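PDB 4TX8: probable chitinase A from Chromobacterium violaceum, which probably hydrolyses chitin internally as a family 18 glycoside hydrolase and carries a small carbohydrate-binding module besides its catalytic barrel. Local coordinates for residues G111-F116 / S398-R403. Residues are numbered along the deposited sequence; the frame is centred on the assembly and turned at random.
Sequences GYWHNF and SINWDR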
ATOM      1  N   GLY A 111       0.443  -3.829   3.337  1.00 19.64           N
ATOM      2  CA  GLY A 111      -0.650  -3.004   3.819  1.00 17.43           C
ATOM      3  C   GLY A 111      -0.194  -1.772   4.576  1.00 22.92           C
ATOM      4  O   GLY A 111       0.892  -1.756   5.163  1.00 22.57           O
ATOM      5  N   TYR A 112      -1.030  -0.737   4.562  1.00 20.09           N
ATOM      6  CA  TYR A 112      -0.729   0.503   5.266  1.00 22.66           C
ATOM      7  C   TYR A 112      -1.351   0.520   6.657  1.00 25.53           C
ATOM      8  O   TYR A 112      -2.529   0.212   6.830  1.00 23.57           O
ATOM      9  CB  TYR A 112      -1.214   1.714   4.466  1.00 18.68           C
ATOM     10  CG  TYR A 112      -0.398   1.999   3.228  1.00 19.56           C
ATOM     11  CD1 TYR A 112      -0.595   1.273   2.057  1.00 20.48           C
ATOM     12  CD2 TYR A 112       0.582   2.986   3.234  1.00 18.92           C
ATOM     13  CE1 TYR A 112       0.159   1.527   0.923  1.00 23.21           C
ATOM     14  CE2 TYR A 112       1.337   3.252   2.104  1.00 19.73           C
ATOM     15  CZ  TYR A 112       1.124   2.517   0.955  1.00 22.95           C
ATOM     16  OH  TYR A 112       1.875   2.780  -0.165  1.00 22.36           O
ATOM     17  N   TRP A 113      -0.536   0.891   7.638  1.00 23.04           N
ATOM     18  CA  TRP A 113      -0.951   1.003   9.030  1.00 21.80           C
ATOM     19  C   TRP A 113      -1.166   2.481   9.371  1.00 22.71           C
ATOM     20  O   TRP A 113      -0.246   3.289   9.239  1.00 24.44           O
ATOM     21  CB  TRP A 113       0.112   0.356   9.930  1.00 19.55           C
ATOM     22  CG  TRP A 113      -0.089   0.476  11.414  1.00 23.30           C
ATOM     23  CD1 TRP A 113      -0.805  -0.364  12.217  1.00 24.62           C
ATOM     24  CD2 TRP A 113       0.480   1.468  12.279  1.00 23.03           C
ATOM     25  NE1 TRP A 113      -0.732   0.054  13.526  1.00 24.97           N
ATOM     26  CE2 TRP A 113       0.050   1.178  13.590  1.00 22.17           C
ATOM     27  CE3 TRP A 113       1.303   2.579  12.070  1.00 27.46           C
ATOM     28  CZ2 TRP A 113       0.415   1.958  14.687  1.00 23.77           C
ATOM     29  CZ3 TRP A 113       1.665   3.355  13.163  1.00 31.54           C
ATOM     30  CH2 TRP A 113       1.220   3.040  14.454  1.00 26.31           C
ATOM     31  N   HIS A 114      -2.383   2.837   9.782  1.00 24.68           N
ATOM     32  CA  HIS A 114      -2.720   4.236  10.073  1.00 24.68           C
ATOM     33  C   HIS A 114      -1.987   4.769  11.300  1.00 23.07           C
ATOM     34  O   HIS A 114      -2.254   4.334  12.420  1.00 24.44           O
ATOM     35  CB  HIS A 114      -4.226   4.415  10.308  1.00 20.67           C
ATOM     36  CG  HIS A 114      -5.089   4.043   9.143  1.00 24.02           C
ATOM     37  ND1 HIS A 114      -6.455   4.224   9.152  1.00 21.31           N
ATOM     38  CD2 HIS A 114      -4.790   3.496   7.940  1.00 27.61           C
ATOM     39  CE1 HIS A 114      -6.961   3.807   8.004  1.00 25.58           C
ATOM     40  NE2 HIS A 114      -5.972   3.362   7.251  1.00 23.98           N
ATOM     41  N   ASN A 115      -1.091   5.729  11.096  1.00 18.04           N
ATOM     42  CA  ASN A 115      -0.492   6.450  12.215  1.00 19.57           C
ATOM     43  C   ASN A 115      -1.372   7.649  12.567  1.00 23.48           C
ATOM     44  O   ASN A 115      -0.888   8.765  12.762  1.00 23.16           O
ATOM     45  CB  ASN A 115       0.934   6.896  11.876  1.00 18.15           C
ATOM     46  CG  ASN A 115       1.639   7.553  13.050  1.00 25.66           C
ATOM     47  OD1 ASN A 115       1.547   7.088  14.186  1.00 24.64           O
ATOM     48  ND2 ASN A 115       2.325   8.657  12.782  1.00 25.91           N
ATOM     49  N   PHE A 116      -2.678   7.403  12.630  1.00 25.65           N
ATOM     50  CA  PHE A 116      -3.662   8.457  12.848  1.00 26.82           C
ATOM     51  C   PHE A 116      -5.044   7.858  13.085  1.00 29.87           C
ATOM     52  O   PHE A 116      -5.244   6.654  12.919  1.00 23.47           O
ATOM     53  CB  PHE A 116      -3.704   9.421  11.654  1.00 24.44           C
ATOM     54  CG  PHE A 116      -3.963   8.748  10.327  1.00 24.08           C
ATOM     55  CD1 PHE A 116      -2.911   8.261   9.560  1.00 20.43           C
ATOM     56  CD2 PHE A 116      -5.256   8.617   9.841  1.00 24.46           C
ATOM     57  CE1 PHE A 116      -3.144   7.648   8.335  1.00 22.35           C
ATOM     58  CE2 PHE A 116      -5.496   8.002   8.618  1.00 23.45           C
ATOM     59  CZ  PHE A 116      -4.439   7.519   7.864  1.00 23.18           C
ATOM     60  N   SER A 398      -6.480  -0.575   3.477  1.00 21.70           N
ATOM     61  CA  SER A 398      -5.356  -0.496   4.401  1.00 21.72           C
ATOM     62  C   SER A 398      -5.467  -1.599   5.444  1.00 25.63           C
ATOM     63  O   SER A 398      -6.486  -2.284   5.525  1.00 27.26           O
ATOM     64  CB  SER A 398      -5.330   0.861   5.105  1.00 21.20           C
ATOM     65  OG  SER A 398      -6.495   1.019   5.906  1.00 22.32           O
ATOM     66  N   ILE A 399      -4.426  -1.749   6.255  1.00 20.36           N
ATOM     67  CA  ILE A 399      -4.454  -2.671   7.383  1.00 23.15           C
ATOM     68  C   ILE A 399      -5.588  -2.316   8.351  1.00 24.43           C
ATOM     69  O   ILE A 399      -6.328  -3.192   8.808  1.00 25.66           O
ATOM     70  CB  ILE A 399      -3.100  -2.671   8.129  1.00 23.67           C
ATOM     71  CG1 ILE A 399      -1.996  -3.200   7.206  1.00 19.48           C
ATOM     72  CG2 ILE A 399      -3.185  -3.486   9.413  1.00 18.87           C
ATOM     73  CD1 ILE A 399      -0.651  -3.367   7.880  1.00 21.02           C
ATOM     74  N   ASN A 400      -5.741  -1.027   8.642  1.00 22.76           N
ATOM     75  CA  ASN A 400      -6.776  -0.568   9.566  1.00 22.59           C
ATOM     76  C   ASN A 400      -8.193  -0.789   9.050  1.00 23.80           C
ATOM     77  O   ASN A 400      -9.064  -1.230   9.800  1.00 23.30           O
ATOM     78  CB  ASN A 400      -6.574   0.908   9.892  1.00 22.60           C
ATOM     79  CG  ASN A 400      -5.352   1.146  10.751  1.00 25.05           C
ATOM     80  OD1 ASN A 400      -4.235   0.800  10.365  1.00 20.69           O
ATOM     81  ND2 ASN A 400      -5.554   1.740  11.923  1.00 19.88           N
ATOM     82  N   TRP A 401      -8.434  -0.478   7.781  1.00 20.56           N
ATOM     83  CA  TRP A 401      -9.759  -0.701   7.220  1.00 22.55           C
ATOM     84  C   TRP A 401     -10.059  -2.193   7.152  1.00 24.49           C
ATOM     85  O   TRP A 401     -11.190  -2.613   7.399  1.00 25.69           O
ATOM     86  CB  TRP A 401      -9.899  -0.057   5.839  1.00 20.92           C
ATOM     87  CG  TRP A 401     -10.290   1.382   5.924  1.00 21.54           C
ATOM     88  CD1 TRP A 401      -9.554   2.459   5.532  1.00 22.23           C
ATOM     89  CD2 TRP A 401     -11.512   1.904   6.464  1.00 24.49           C
ATOM     90  NE1 TRP A 401     -10.246   3.622   5.780  1.00 25.06           N
ATOM     91  CE2 TRP A 401     -11.451   3.308   6.354  1.00 25.02           C
ATOM     92  CE3 TRP A 401     -12.654   1.320   7.022  1.00 26.94           C
ATOM     93  CZ2 TRP A 401     -12.485   4.136   6.786  1.00 25.27           C
ATOM     94  CZ3 TRP A 401     -13.683   2.147   7.451  1.00 27.51           C
ATOM     95  CH2 TRP A 401     -13.591   3.538   7.329  1.00 26.03           C
ATOM     96  N   ASP A 402      -9.043  -2.992   6.837  1.00 23.96           N
ATOM     97  CA  ASP A 402      -9.213  -4.440   6.806  1.00 24.85           C
ATOM     98  C   ASP A 402      -9.561  -4.978   8.192  1.00 26.20           C
ATOM     99  O   ASP A 402     -10.435  -5.831   8.337  1.00 26.89           O
ATOM    100  CB  ASP A 402      -7.954  -5.126   6.277  1.00 21.15           C
ATOM    101  CG  ASP A 402      -8.003  -6.633   6.445  1.00 23.42           C
ATOM    102  OD1 ASP A 402      -8.725  -7.294   5.669  1.00 23.35           O
ATOM    103  OD2 ASP A 402      -7.331  -7.153   7.360  1.00 24.64           O
ATOM    104  N   ARG A 403      -8.873  -4.464   9.206  1.00 24.55           N
ATOM    105  CA  ARG A 403      -9.120  -4.845  10.594  1.00 25.21           C
ATOM    106  C   ARG A 403     -10.531  -4.460  11.033  1.00 29.01           C
ATOM    107  O   ARG A 403     -11.250  -5.264  11.635  1.00 22.28           O
ATOM    108  CB  ARG A 403      -8.081  -4.189  11.510  1.00 25.22           C
ATOM    109  CG  ARG A 403      -8.304  -4.381  13.006  1.00 24.21           C
ATOM    110  CD  ARG A 403      -7.176  -3.698  13.778  1.00 26.10           C
ATOM    111  NE  ARG A 403      -7.364  -3.701  15.227  1.00 27.11           N
ATOM    112  CZ  ARG A 403      -7.895  -2.693  15.915  1.00 29.64           C
ATOM    113  NH1 ARG A 403      -8.307  -1.600  15.288  1.00 23.37           N
ATOM    114  NH2 ARG A 403      -8.017  -2.782  17.232  1.00 36.41           N
TER
HETATM  115  O   HOH W   1      -2.966   1.901  13.470  1.00 21.16           O
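His114 N donates to Asn400 OD1 over 2.8 Å; the bond is nearly straight at 171°, yet the donor stands above the carbonyl plane of the amide. Asn400 ND2 gives a hydrogen to a water that in turn donates to His114 O, so one side-chain amide takes the N-H of His114 directly and reaches its carbonyl through the water. Tyr112 O accepts from Ile399 N at 2.8 Å, a clearly more bent bond. Ser398, the helix N-cap, accepts from Trp401 N through OG, and that same OG pairs with His114 NE2 at 2.8 Å.

The elements belong to the TIM barrel of family 18: strand 108-114 lies parallel to strand 393-397, the barrel's closing pair, and helix 399-404 follows the latter immediately. The short strand and helix segments run nearly perpendicular.

The Asn400 amide stacks on the imidazole, 3° from parallel, and Asn400 CB lies 3.4 Å from the centroid of the His114 ring in a CH-pi contact; Phe116 CZ approaches the other face. The His114 edge points at the five-membered ring of Trp401, an offset edge-to-face pair with planes at 75°. Ile399 packs against the backbone of Gly111: with CG1 anti to its carbonyl carbon, that branch runs to Gly111 C, 3.5 Å from CG1. Beyond it, Ile399 CD1 makes an apolar contact with Trp113 CB at 4.3 Å.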